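Local coordinates for tyrosine-protein phosphatase YwqE (Bacillus subtilis, PDB 3QY7) that dephosphorylates phosphotyrosine-containing proteins as a metal-dependent, manganese-using tyrosine phosphatase, at residues Q79-Y84 with I105-P110; G165-I170 with Q206-V211; A28-G33 with E69-H74; I2-H7 with E226-L231. All blocks are in the same frame, centred on the assembly; numbering follows the deposited sequence.

Contact 1 (Q79-Y84 with I105-P110). With FE (Fe (III) ion), chain B; FE (Fe (III) ion), chain C.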
loop_
_atom_site.group_PDB
_atom_site.type_symbol
_atom_site.label_atom_id
_atom_site.label_comp_id
_atom_site.label_asym_id
_atom_site.label_seq_id
_atom_site.Cartn_x
_atom_site.Cartn_y
_atom_site.Cartn_z
ATOM N N GLN A 79 -4.042 7.277 -3.860
ATOM C CA GLN A 79 -3.240 8.172 -3.018
ATOM C C GLN A 79 -2.799 7.416 -1.781
ATOM O O GLN A 79 -3.482 6.501 -1.315
ATOM C CB GLN A 79 -4.083 9.375 -2.542
ATOM C CG GLN A 79 -4.153 10.528 -3.510
ATOM C CD GLN A 79 -5.035 11.650 -2.980
ATOM O OE1 GLN A 79 -5.972 11.417 -2.222
ATOM N NE2 GLN A 79 -4.731 12.876 -3.396
ATOM N N GLU A 80 -1.650 7.811 -1.236
ATOM C CA GLU A 80 -1.298 7.411 0.118
ATOM C C GLU A 80 -1.671 8.601 1.002
ATOM O O GLU A 80 -1.155 9.710 0.821
ATOM C CB GLU A 80 0.200 7.092 0.244
ATOM C CG GLU A 80 0.566 6.675 1.705
ATOM C CD GLU A 80 2.026 6.323 1.902
ATOM O OE1 GLU A 80 2.787 6.398 0.943
ATOM O OE2 GLU A 80 2.387 5.954 3.029
ATOM N N ILE A 81 -2.600 8.368 1.919
ATOM C CA ILE A 81 -3.178 9.465 2.719
ATOM C C ILE A 81 -2.700 9.390 4.169
ATOM O O ILE A 81 -3.131 8.543 4.934
ATOM C CB ILE A 81 -4.720 9.411 2.662
ATOM C CG1 ILE A 81 -5.192 9.399 1.199
ATOM C CG2 ILE A 81 -5.339 10.579 3.479
ATOM C CD1 ILE A 81 -6.668 9.047 1.013
ATOM N N ARG A 82 -1.796 10.292 4.535
ATOM C CA ARG A 82 -1.422 10.435 5.933
ATOM C C ARG A 82 -2.675 10.809 6.710
ATOM O O ARG A 82 -3.343 11.794 6.376
ATOM C CB ARG A 82 -0.356 11.516 6.090
ATOM C CG ARG A 82 -0.008 11.851 7.546
ATOM C CD ARG A 82 0.816 10.726 8.190
ATOM N NE ARG A 82 2.095 10.522 7.510
ATOM C CZ ARG A 82 3.185 11.255 7.717
ATOM N NH1 ARG A 82 3.164 12.255 8.603
ATOM N NH2 ARG A 82 4.300 10.988 7.043
ATOM N N ILE A 83 -2.972 10.032 7.747
ATOM C CA ILE A 83 -4.207 10.190 8.513
ATOM C C ILE A 83 -4.360 11.625 9.011
ATOM O O ILE A 83 -3.386 12.269 9.377
ATOM C CB ILE A 83 -4.270 9.166 9.682
ATOM C CG1 ILE A 83 -5.681 9.064 10.282
ATOM C CG2 ILE A 83 -3.173 9.437 10.729
ATOM C CD1 ILE A 83 -5.869 7.863 11.211
ATOM N N TYR A 84 -5.590 12.118 8.953
ATOM C CA TYR A 84 -5.953 13.398 9.578
ATOM C C TYR A 84 -7.430 13.347 9.906
ATOM O O TYR A 84 -8.132 12.438 9.470
ATOM C CB TYR A 84 -5.559 14.616 8.718
ATOM C CG TYR A 84 -6.260 14.742 7.383
ATOM C CD1 TYR A 84 -5.831 14.008 6.276
ATOM C CD2 TYR A 84 -7.333 15.615 7.215
ATOM C CE1 TYR A 84 -6.457 14.135 5.051
ATOM C CE2 TYR A 84 -7.970 15.746 5.990
ATOM C CZ TYR A 84 -7.528 14.996 4.905
ATOM O OH TYR A 84 -8.152 15.127 3.680
ATOM N N ILE A 105 -9.146 2.322 0.931
ATOM C CA ILE A 105 -8.476 3.604 1.028
ATOM C C ILE A 105 -7.185 3.401 1.803
ATOM O O ILE A 105 -7.194 2.717 2.835
ATOM C CB ILE A 105 -9.392 4.702 1.679
ATOM C CG1 ILE A 105 -8.670 6.040 1.819
ATOM C CG2 ILE A 105 -10.048 4.220 2.969
ATOM C CD1 ILE A 105 -9.567 7.175 2.328
ATOM N N LEU A 106 -6.088 3.951 1.279
ATOM C CA LEU A 106 -4.752 3.742 1.868
ATOM C C LEU A 106 -4.431 4.855 2.847
ATOM O O LEU A 106 -4.214 5.996 2.455
ATOM C CB LEU A 106 -3.695 3.652 0.752
ATOM C CG LEU A 106 -2.272 3.281 1.205
ATOM C CD1 LEU A 106 -2.227 1.886 1.807
ATOM C CD2 LEU A 106 -1.314 3.405 0.035
ATOM N N ILE A 107 -4.440 4.492 4.128
ATOM C CA ILE A 107 -4.244 5.426 5.227
ATOM C C ILE A 107 -2.919 5.103 5.900
ATOM O O ILE A 107 -2.688 3.958 6.296
ATOM C CB ILE A 107 -5.396 5.291 6.253
ATOM C CG1 ILE A 107 -6.758 5.556 5.592
ATOM C CG2 ILE A 107 -5.180 6.221 7.474
ATOM C CD1 ILE A 107 -6.934 6.941 5.041
ATOM N N GLU A 108 -2.082 6.122 6.042
ATOM C CA GLU A 108 -0.758 5.985 6.641
ATOM C C GLU A 108 -0.730 6.727 7.965
ATOM O O GLU A 108 -1.099 7.897 8.016
ATOM C CB GLU A 108 0.290 6.594 5.713
ATOM C CG GLU A 108 1.731 6.401 6.176
ATOM C CD GLU A 108 2.673 7.454 5.633
ATOM O OE1 GLU A 108 3.833 7.113 5.308
ATOM O OE2 GLU A 108 2.278 8.629 5.510
ATOM N N PHE A 109 -0.289 6.033 9.012
ATOM C CA PHE A 109 -0.018 6.642 10.326
ATOM C C PHE A 109 1.324 7.370 10.292
ATOM O O PHE A 109 2.245 6.943 9.617
ATOM C CB PHE A 109 0.034 5.568 11.425
ATOM C CG PHE A 109 -1.237 4.772 11.598
ATOM C CD1 PHE A 109 -2.492 5.359 11.410
ATOM C CD2 PHE A 109 -1.180 3.437 11.977
ATOM C CE1 PHE A 109 -3.658 4.618 11.583
ATOM C CE2 PHE A 109 -2.342 2.678 12.171
ATOM C CZ PHE A 109 -3.605 3.277 11.968
ATOM N N PRO A 110 1.451 8.465 11.056
ATOM C CA PRO A 110 2.783 9.006 11.283
ATOM C C PRO A 110 3.701 7.913 11.826
ATOM O O PRO A 110 3.238 7.002 12.512
ATOM C CB PRO A 110 2.541 10.076 12.348
ATOM C CG PRO A 110 1.265 9.717 12.986
ATOM C CD PRO A 110 0.437 9.132 11.882
HETATM FE FE FE B . 4.313 5.691 3.823
HETATM FE FE FE C . 4.364 5.036 0.398
HETATM O O HOH W 1 -6.188 5.698 -1.126
HETATM O O HOH W 2 5.460 9.307 5.220
HETATM O O HOH W 3 6.419 5.682 4.562
HETATM O O HOH W 4 4.693 4.528 2.172
#
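E80 and E108 converge on one iron ion, that of chain B, which E80 OE2 and E108 OE1 each bind at 2.1 Å. These two oxygens stand 2.9 Å apart, a closeness between carboxylates that the cation presumably makes tolerable, and the carboxylate planes are turned 62° to each other. A fully extended chain, CG anti to the backbone N (chi1 180°), carries E80 far enough to bridge: its OE1 takes the second iron, which H5, H7 and D194 also bind, while H136 joins the first. Glutamate suits both places, offering two oxygens on an arm long enough to leave the sheet.

Strands 80-82 and 105-108 are parallel neighbours in the TIM barrel, linked through helix 87-92 as a beta-alpha-beta unit. I81 brackets I107 in the parallel pattern: I81 N donates to L106 O (2.9 Å), and I81 O accepts from E108 N. On the face away from the metals the packing is tight and aliphatic. I81 CD1 lies 3.7 Å from I105 CD1, and I83 CB sits 3.8 Å from I107 CG2, I83 and I107 packing against helix 118-127 and I105 against helix 87-92.

The R82 side is looser and open to solvent. Bends at chi2 and chi3 fold this exposed arginine back, and NE makes a nearly straight (173°) salt bridge of 2.8 Å to E108 OE2, approaching from above the carboxylate plane. Water 2 links R82 NH2 to E108 OE1, and P110 CA lies over one guanidinium face. At the other end, water 1 bridges Q79 O and L106 N.

Contact 2 (G165-I170 with Q206-V211)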
loop_
_atom_site.group_PDB
_atom_site.type_symbol
_atom_site.label_atom_id
_atom_site.label_comp_id
_atom_site.label_asym_id
_atom_site.label_seq_id
_atom_site.Cartn_x
_atom_site.Cartn_y
_atom_site.Cartn_z
ATOM N N GLY A 165 9.728 -4.979 0.396
ATOM C CA GLY A 165 11.111 -4.818 0.845
ATOM C C GLY A 165 11.345 -5.240 2.286
ATOM O O GLY A 165 12.408 -5.776 2.611
ATOM N N SER A 166 10.367 -5.005 3.162
ATOM C CA SER A 166 10.474 -5.408 4.569
ATOM C C SER A 166 10.658 -6.905 4.712
ATOM O O SER A 166 11.551 -7.366 5.437
ATOM C CB SER A 166 9.236 -4.972 5.361
ATOM O OG SER A 166 9.114 -3.566 5.341
ATOM N N LEU A 167 9.796 -7.659 4.036
ATOM C CA LEU A 167 9.878 -9.110 3.965
ATOM C C LEU A 167 11.173 -9.594 3.316
ATOM O O LEU A 167 11.707 -10.629 3.728
ATOM C CB LEU A 167 8.672 -9.683 3.209
ATOM C CG LEU A 167 7.334 -9.607 3.969
ATOM C CD1 LEU A 167 6.166 -9.861 3.042
ATOM C CD2 LEU A 167 7.302 -10.564 5.173
ATOM N N ALA A 168 11.668 -8.840 2.332
ATOM C CA ALA A 168 12.855 -9.222 1.550
ATOM C C ALA A 168 14.163 -8.890 2.273
ATOM O O ALA A 168 15.233 -9.350 1.866
ATOM C CB ALA A 168 12.827 -8.564 0.171
ATOM N N GLY A 169 14.074 -8.089 3.332
ATOM C CA GLY A 169 15.240 -7.729 4.150
ATOM C C GLY A 169 16.019 -6.489 3.732
ATOM O O GLY A 169 17.029 -6.156 4.375
ATOM N N ILE A 170 15.567 -5.788 2.685
ATOM C CA ILE A 170 16.324 -4.622 2.165
ATOM C C ILE A 170 16.287 -3.391 3.074
ATOM O O ILE A 170 17.002 -2.404 2.847
ATOM C CB ILE A 170 15.946 -4.236 0.707
ATOM C CG1 ILE A 170 14.548 -3.609 0.650
ATOM C CG2 ILE A 170 16.121 -5.444 -0.242
ATOM C CD1 ILE A 170 14.154 -3.048 -0.708
ATOM N N GLN A 206 9.303 -10.456 -6.090
ATOM C CA GLN A 206 9.515 -11.903 -6.123
ATOM C C GLN A 206 10.260 -12.387 -4.891
ATOM O O GLN A 206 9.949 -13.470 -4.352
ATOM C CB GLN A 206 10.238 -12.305 -7.409
ATOM C CG GLN A 206 9.377 -12.115 -8.662
ATOM C CD GLN A 206 8.113 -12.962 -8.692
ATOM O OE1 GLN A 206 8.060 -14.067 -8.144
ATOM N NE2 GLN A 206 7.084 -12.442 -9.340
ATOM N N GLU A 207 11.205 -11.577 -4.431
ATOM C CA GLU A 207 11.988 -11.888 -3.245
ATOM C C GLU A 207 11.077 -12.065 -2.024
ATOM O O GLU A 207 11.191 -13.060 -1.295
ATOM C CB GLU A 207 13.054 -10.814 -3.046
ATOM C CG GLU A 207 14.097 -10.788 -4.178
ATOM C CD GLU A 207 13.800 -9.851 -5.366
ATOM O OE1 GLU A 207 12.623 -9.604 -5.755
ATOM O OE2 GLU A 207 14.810 -9.370 -5.945
ATOM N N ALA A 208 10.151 -11.123 -1.841
ATOM C CA ALA A 208 9.159 -11.179 -0.766
ATOM C C ALA A 208 8.237 -12.390 -0.870
ATOM O O ALA A 208 7.945 -13.025 0.144
ATOM C CB ALA A 208 8.346 -9.876 -0.707
ATOM N N LEU A 209 7.784 -12.712 -2.086
ATOM C CA LEU A 209 6.902 -13.866 -2.282
ATOM C C LEU A 209 7.640 -15.151 -1.948
ATOM O O LEU A 209 7.081 -16.045 -1.324
ATOM C CB LEU A 209 6.355 -13.923 -3.710
ATOM C CG LEU A 209 5.391 -12.769 -3.989
ATOM C CD1 LEU A 209 5.149 -12.654 -5.486
ATOM C CD2 LEU A 209 4.080 -12.971 -3.265
ATOM N N TYR A 210 8.910 -15.227 -2.328
ATOM C CA TYR A 210 9.696 -16.425 -2.016
ATOM C C TYR A 210 9.855 -16.594 -0.496
ATOM O O TYR A 210 9.736 -17.699 0.028
ATOM C CB TYR A 210 11.055 -16.390 -2.718
ATOM C CG TYR A 210 11.875 -17.651 -2.538
ATOM C CD1 TYR A 210 11.316 -18.910 -2.743
ATOM C CD2 TYR A 210 13.219 -17.577 -2.171
ATOM C CE1 TYR A 210 12.083 -20.075 -2.588
ATOM C CE2 TYR A 210 13.992 -18.731 -2.011
ATOM C CZ TYR A 210 13.413 -19.974 -2.209
ATOM O OH TYR A 210 14.179 -21.116 -2.044
ATOM N N VAL A 211 10.115 -15.498 0.204
ATOM C CA VAL A 211 10.191 -15.528 1.660
ATOM C C VAL A 211 8.877 -16.055 2.246
ATOM O O VAL A 211 8.881 -16.944 3.105
ATOM C CB VAL A 211 10.553 -14.133 2.229
ATOM C CG1 VAL A 211 10.229 -14.038 3.720
ATOM C CG2 VAL A 211 12.023 -13.824 1.965
#
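L167 and A208 touch through their beta carbons, CB to CB at 3.9 Å, where helix 164-168 ends against helix 205-216. One turn along the second helix, V211 straddles the L167 carbonyl: CG1 and CG2 each lie 3.7 Å from L167 O. With CG1 anti to the backbone N (chi1 163°), both methyls face the neighbouring helix. A168 CB meets E207 CB, again at 3.9 Å. Alanine fits here because a lone methyl lets the backbones come close, A168 CA and A208 CA being 4.8 Å apart.

Behind this shell, the end of the first helix is set by a Schellman motif. G169 has positive phi, which glycine adopts easily, and I170 N reaches back to G165 O at 3.2 Å. Beyond CB, E207 leads away from the contact. S166 OG, on the far side of the first helix, is hydrogen-bonded to E138.

This is helix-helix packing in the TIM barrel's outer layer, with alanines at the closest approach. Helix 173-184 packs beside the pair, touching S166 and L167 from one segment and V211, through K176, from the other. Helix 164-168 directly follows strand 159-163, and L209 joins helix 205-216 to helix 219-232.

Contact 3 (A28-G33 with E69-H74)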
loop_
_atom_site.group_PDB
_atom_site.type_symbol
_atom_site.label_atom_id
_atom_site.label_comp_id
_atom_site.label_asym_id
_atom_site.label_seq_id
_atom_site.Cartn_x
_atom_site.Cartn_y
_atom_site.Cartn_z
ATOM N N ALA A 28 11.164 -2.148 -14.244
ATOM C CA ALA A 28 11.489 -3.022 -13.111
ATOM C C ALA A 28 10.256 -3.766 -12.626
ATOM O O ALA A 28 10.320 -4.963 -12.328
ATOM C CB ALA A 28 12.090 -2.235 -11.992
ATOM N N ALA A 29 9.130 -3.051 -12.544
ATOM C CA ALA A 29 7.856 -3.648 -12.162
ATOM C C ALA A 29 7.500 -4.807 -13.078
ATOM O O ALA A 29 7.134 -5.881 -12.615
ATOM C CB ALA A 29 6.733 -2.588 -12.155
ATOM N N VAL A 30 7.667 -4.601 -14.384
ATOM C CA VAL A 30 7.322 -5.617 -15.353
ATOM C C VAL A 30 8.229 -6.843 -15.170
ATOM O O VAL A 30 7.747 -7.978 -15.215
ATOM C CB VAL A 30 7.419 -5.064 -16.787
ATOM C CG1 VAL A 30 7.458 -6.185 -17.807
ATOM C CG2 VAL A 30 6.236 -4.127 -17.084
ATOM N N ARG A 31 9.517 -6.611 -14.938
ATOM C CA ARG A 31 10.464 -7.728 -14.707
ATOM C C ARG A 31 10.072 -8.563 -13.473
ATOM O O ARG A 31 10.326 -9.769 -13.421
ATOM C CB ARG A 31 11.908 -7.247 -14.633
ATOM C CG ARG A 31 12.436 -6.653 -15.949
ATOM C CD ARG A 31 13.939 -6.460 -15.915
ATOM N NE ARG A 31 14.401 -5.906 -14.641
ATOM C CZ ARG A 31 14.580 -4.612 -14.382
ATOM N NH1 ARG A 31 14.350 -3.683 -15.315
ATOM N NH2 ARG A 31 15.011 -4.249 -13.175
ATOM N N GLN A 32 9.393 -7.922 -12.526
ATOM C CA GLN A 32 8.918 -8.571 -11.299
ATOM C C GLN A 32 7.556 -9.264 -11.447
ATOM O O GLN A 32 7.053 -9.862 -10.484
ATOM C CB GLN A 32 8.861 -7.531 -10.156
ATOM C CG GLN A 32 10.206 -7.070 -9.633
ATOM C CD GLN A 32 10.815 -8.028 -8.615
ATOM O OE1 GLN A 32 10.291 -9.116 -8.380
ATOM N NE2 GLN A 32 11.896 -7.601 -7.977
ATOM N N GLY A 33 6.950 -9.194 -12.632
ATOM C CA GLY A 33 5.657 -9.822 -12.867
ATOM C C GLY A 33 4.460 -8.947 -12.564
ATOM O O GLY A 33 3.334 -9.421 -12.560
ATOM N N GLU A 69 6.683 3.812 -25.058
ATOM C CA GLU A 69 7.890 3.049 -24.796
ATOM C C GLU A 69 7.719 1.533 -24.902
ATOM O O GLU A 69 8.657 0.786 -24.618
ATOM C CB GLU A 69 8.438 3.400 -23.401
ATOM C CG GLU A 69 8.806 4.883 -23.172
ATOM C CD GLU A 69 9.893 5.418 -24.105
ATOM O OE1 GLU A 69 10.701 4.623 -24.634
ATOM O OE2 GLU A 69 9.922 6.652 -24.317
ATOM N N ASP A 70 6.517 1.086 -25.272
ATOM C CA ASP A 70 6.199 -0.334 -25.423
ATOM C C ASP A 70 6.367 -1.152 -24.136
ATOM O O ASP A 70 6.836 -2.295 -24.161
ATOM C CB ASP A 70 7.027 -0.966 -26.551
ATOM C CG ASP A 70 6.360 -2.194 -27.132
ATOM O OD1 ASP A 70 5.117 -2.195 -27.235
ATOM O OD2 ASP A 70 7.062 -3.180 -27.450
ATOM N N ILE A 71 5.962 -0.555 -23.023
ATOM C CA ILE A 71 6.056 -1.205 -21.705
ATOM C C ILE A 71 4.665 -1.687 -21.265
ATOM O O ILE A 71 3.740 -0.879 -21.155
ATOM C CB ILE A 71 6.666 -0.256 -20.654
ATOM C CG1 ILE A 71 8.073 0.181 -21.095
ATOM C CG2 ILE A 71 6.667 -0.944 -19.257
ATOM C CD1 ILE A 71 8.643 1.360 -20.328
ATOM N N PRO A 72 4.505 -3.010 -21.020
ATOM C CA PRO A 72 3.175 -3.555 -20.705
ATOM C C PRO A 72 2.828 -3.363 -19.225
ATOM O O PRO A 72 2.809 -4.312 -18.454
ATOM C CB PRO A 72 3.316 -5.034 -21.066
ATOM C CG PRO A 72 4.779 -5.322 -20.878
ATOM C CD PRO A 72 5.531 -4.064 -21.120
ATOM N N LEU A 73 2.570 -2.126 -18.849
ATOM C CA LEU A 73 2.149 -1.804 -17.507
ATOM C C LEU A 73 1.036 -0.775 -17.501
ATOM O O LEU A 73 1.140 0.176 -18.180
ATOM C CB LEU A 73 3.308 -1.278 -16.703
ATOM C CG LEU A 73 2.934 -1.111 -15.231
ATOM C CD1 LEU A 73 3.459 -2.109 -14.407
ATOM C CD2 LEU A 73 3.101 0.236 -14.682
ATOM N N HIS A 74 0.010 -0.983 -16.692
ATOM C CA HIS A 74 -1.116 -0.041 -16.597
ATOM C C HIS A 74 -1.143 0.577 -15.209
ATOM O O HIS A 74 -1.127 -0.142 -14.205
ATOM C CB HIS A 74 -2.415 -0.801 -16.905
ATOM C CG HIS A 74 -3.672 0.025 -16.903
ATOM N ND1 HIS A 74 -3.734 1.340 -17.317
ATOM C CD2 HIS A 74 -4.948 -0.333 -16.620
ATOM C CE1 HIS A 74 -4.982 1.766 -17.241
ATOM N NE2 HIS A 74 -5.738 0.769 -16.831
#
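The last turn of helix 19-31 brings V30 against L73, CA to CA 6.8 Å, where the helix meets the loop leading from helix 52-68 to strand 74-76. In the TIM barrel this joins an outer helix to the entry of a neighbouring strand. Both helices finish in Schellman motifs. G33, with the positive phi that glycine takes readily, ends the first, its N bonded to V30 O at 3.0 Å; D70 ends the second. The loop then folds tightly about P72 in an inverse gamma turn closed by L73 N to I71 O (2.9 Å), a conformation that the proline ring, with its restricted phi, fits well.

The side chains meet by apolar contact. V30 carries most of it: CG2, anti to the carbonyl carbon, lies against the turn, touching I71 CG2 at 3.9 Å and P72 O at 3.7 Å. P72 CD and L73 CB also touch this methyl, while CG1 lies near P72 CG. The compact, branched valine thus reaches three successive residues without a long chain. P72 is exposed to solvent, whereas L73 turns inward, its apolar branches suiting a buried place beside I37 of strand 36-38 and L66 of helix 52-68. At this inner edge the smaller A29 leaves room for the leucine, and A29 CB rests 4.0 Å from L73 CD1.

Contact 4 (I2-H7 with E226-L231). With FE (Fe (III) ion), chain C.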
loop_
_atom_site.group_PDB
_atom_site.type_symbol
_atom_site.label_atom_id
_atom_site.label_comp_id
_atom_site.label_asym_id
_atom_site.label_seq_id
_atom_site.Cartn_x
_atom_site.Cartn_y
_atom_site.Cartn_z
ATOM N N ILE A 2 -0.835 -7.284 -9.236
ATOM C CA ILE A 2 -1.233 -5.896 -9.011
ATOM C C ILE A 2 -0.471 -5.364 -7.811
ATOM O O ILE A 2 -0.444 -6.007 -6.766
ATOM C CB ILE A 2 -2.733 -5.840 -8.726
ATOM C CG1 ILE A 2 -3.513 -6.348 -9.945
ATOM C CG2 ILE A 2 -3.191 -4.428 -8.337
ATOM C CD1 ILE A 2 -4.898 -6.762 -9.581
ATOM N N ASP A 3 0.133 -4.190 -7.969
ATOM C CA ASP A 3 0.865 -3.511 -6.886
ATOM C C ASP A 3 -0.011 -2.366 -6.412
ATOM O O ASP A 3 -0.330 -1.477 -7.193
ATOM C CB ASP A 3 2.198 -2.996 -7.442
ATOM C CG ASP A 3 3.136 -2.470 -6.367
ATOM O OD1 ASP A 3 3.071 -2.966 -5.222
ATOM O OD2 ASP A 3 3.942 -1.563 -6.687
ATOM N N ILE A 4 -0.418 -2.401 -5.139
ATOM C CA ILE A 4 -1.429 -1.453 -4.645
ATOM C C ILE A 4 -0.882 -0.191 -3.971
ATOM O O ILE A 4 -1.662 0.642 -3.503
ATOM C CB ILE A 4 -2.478 -2.121 -3.706
ATOM C CG1 ILE A 4 -1.863 -2.564 -2.367
ATOM C CG2 ILE A 4 -3.149 -3.278 -4.422
ATOM C CD1 ILE A 4 -2.906 -2.599 -1.232
ATOM N N HIS A 5 0.446 -0.079 -3.878
ATOM C CA HIS A 5 1.098 1.055 -3.200
ATOM C C HIS A 5 2.427 1.306 -3.906
ATOM O O HIS A 5 3.309 0.457 -3.881
ATOM C CB HIS A 5 1.287 0.697 -1.710
ATOM C CG HIS A 5 1.914 1.773 -0.868
ATOM N ND1 HIS A 5 1.844 1.736 0.507
ATOM C CD2 HIS A 5 2.577 2.914 -1.181
ATOM C CE1 HIS A 5 2.472 2.790 1.009
ATOM N NE2 HIS A 5 2.915 3.525 0.009
ATOM N N CYS A 6 2.555 2.458 -4.562
ATOM C CA CYS A 6 3.723 2.709 -5.411
ATOM C C CYS A 6 3.832 4.190 -5.738
ATOM O O CYS A 6 2.836 4.849 -6.048
ATOM C CB CYS A 6 3.593 1.901 -6.700
ATOM S SG CYS A 6 5.126 1.806 -7.637
ATOM N N HIS A 7 5.047 4.718 -5.660
ATOM C CA HIS A 7 5.275 6.129 -5.893
ATOM C C HIS A 7 5.958 6.313 -7.232
ATOM O O HIS A 7 7.059 6.872 -7.345
ATOM C CB HIS A 7 6.041 6.711 -4.700
ATOM C CG HIS A 7 5.302 6.552 -3.413
ATOM N ND1 HIS A 7 4.499 7.546 -2.897
ATOM C CD2 HIS A 7 5.177 5.492 -2.581
ATOM C CE1 HIS A 7 3.956 7.116 -1.769
ATOM N NE2 HIS A 7 4.335 5.869 -1.563
ATOM N N GLU A 226 -3.954 -12.577 -4.521
ATOM C CA GLU A 226 -5.316 -12.482 -5.050
ATOM C C GLU A 226 -6.103 -11.368 -4.354
ATOM O O GLU A 226 -7.044 -10.836 -4.922
ATOM C CB GLU A 226 -6.065 -13.824 -4.998
ATOM C CG GLU A 226 -6.534 -14.256 -3.614
ATOM C CD GLU A 226 -7.386 -15.526 -3.649
ATOM O OE1 GLU A 226 -7.288 -16.338 -2.695
ATOM O OE2 GLU A 226 -8.152 -15.713 -4.628
ATOM N N ASN A 227 -5.725 -11.012 -3.128
ATOM C CA ASN A 227 -6.406 -9.909 -2.459
ATOM C C ASN A 227 -6.265 -8.604 -3.228
ATOM O O ASN A 227 -7.185 -7.822 -3.243
ATOM C CB ASN A 227 -5.948 -9.714 -1.012
ATOM C CG ASN A 227 -6.741 -10.551 -0.033
ATOM O OD1 ASN A 227 -7.790 -11.103 -0.373
ATOM N ND2 ASN A 227 -6.242 -10.649 1.198
ATOM N N ALA A 228 -5.121 -8.396 -3.879
ATOM C CA ALA A 228 -4.956 -7.215 -4.741
ATOM C C ALA A 228 -5.897 -7.255 -5.954
ATOM O O ALA A 228 -6.426 -6.223 -6.356
ATOM C CB ALA A 228 -3.495 -7.041 -5.177
ATOM N N GLU A 229 -6.122 -8.452 -6.505
ATOM C CA GLU A 229 -7.076 -8.634 -7.612
ATOM C C GLU A 229 -8.498 -8.367 -7.128
ATOM O O GLU A 229 -9.298 -7.718 -7.822
ATOM C CB GLU A 229 -6.987 -10.051 -8.218
ATOM C CG GLU A 229 -5.668 -10.422 -8.869
ATOM C CD GLU A 229 -5.518 -9.967 -10.332
ATOM O OE1 GLU A 229 -4.435 -10.217 -10.900
ATOM O OE2 GLU A 229 -6.445 -9.364 -10.910
ATOM N N LEU A 230 -8.826 -8.857 -5.930
ATOM C CA LEU A 230 -10.140 -8.580 -5.356
ATOM C C LEU A 230 -10.339 -7.095 -5.122
ATOM O O LEU A 230 -11.396 -6.546 -5.438
ATOM C CB LEU A 230 -10.374 -9.363 -4.047
ATOM C CG LEU A 230 -10.425 -10.883 -4.187
ATOM C CD1 LEU A 230 -10.286 -11.506 -2.818
ATOM C CD2 LEU A 230 -11.715 -11.347 -4.886
ATOM N N LEU A 231 -9.318 -6.440 -4.575
ATOM C CA LEU A 231 -9.353 -4.996 -4.374
ATOM C C LEU A 231 -9.579 -4.275 -5.702
ATOM O O LEU A 231 -10.421 -3.407 -5.793
ATOM C CB LEU A 231 -8.056 -4.517 -3.705
ATOM C CG LEU A 231 -7.879 -3.015 -3.543
ATOM C CD1 LEU A 231 -6.984 -2.685 -2.342
ATOM C CD2 LEU A 231 -7.348 -2.337 -4.804
HETATM FE FE FE C . 4.364 5.036 0.398
HETATM O O HOH W 4 4.693 4.528 2.172
#
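Strand 2-3 and the residues after it run past helix 219-232, with I2 CA 5.8 Å from A228 CA at the nearest point. I2 and I4 point toward the helix and D3 away from it.

A228 occupies the middle. Its CB lies 3.6 Å from I2 O. The same methyl is 3.9 Å from I4 CG2, filling the groove between the two isoleucines; alanine suits it, since helix and strand could hardly pack so close around a bulkier chain. With chi1 at 68°, I4 sends CG2 to A228 while CG1 leads CD1 to L231 CD1 at 4.2 Å. These two residues also contact F190 of strand 190-192, and L231 reaches strands 36-38 and 104-108, so the helix seals apolar side chains from several strands of the barrel. On the solvent side, E229 bends at chi2 and lays the carboxylate itself over the I2 methyl, with OE2 3.3 Å from I2 CD1; in this exposed position its charge is probably still hydrated.

Further along, H5 and H7 form the His-x-His pair found in PHP-type phosphatases. H5 NE2 and H7 NE2 each bind the iron of chain C at 2.1 Å, one of the two ions that E80 bridges. Q161 holds H5 ND1 and D13 holds H7 ND1, fixing the rotation of both rings.

The chemistry is therefore divided along one short segment: nondirectional apolar packing anchors its beginning against the helix, while directional metal bonds and second-shell hydrogen bonds set its end.

Overall arrangement
Contacts 1 and 4 form the metal-binding core of the barrel, probably the seat of catalysis, and share the iron of chain C and water 4: E80 from contact 1 and H5 and H7 from contact 4 bind the same ion, and L106 packs on H5. Their centres are 16 Å apart. Contacts 2 and 3 lie farther out, metal-free and apolar, joining helix to helix in one and helix to loop in the other; contact 3 is the more exposed. These two outer contacts touch through Q32, whose backbone carbonyl is hydrogen-bonded by the Q206 side chain. Contact 1 alone combines backbone sheet bonds, a salt bridge and metal ligation across its segments; the others rely on close-packed carbon.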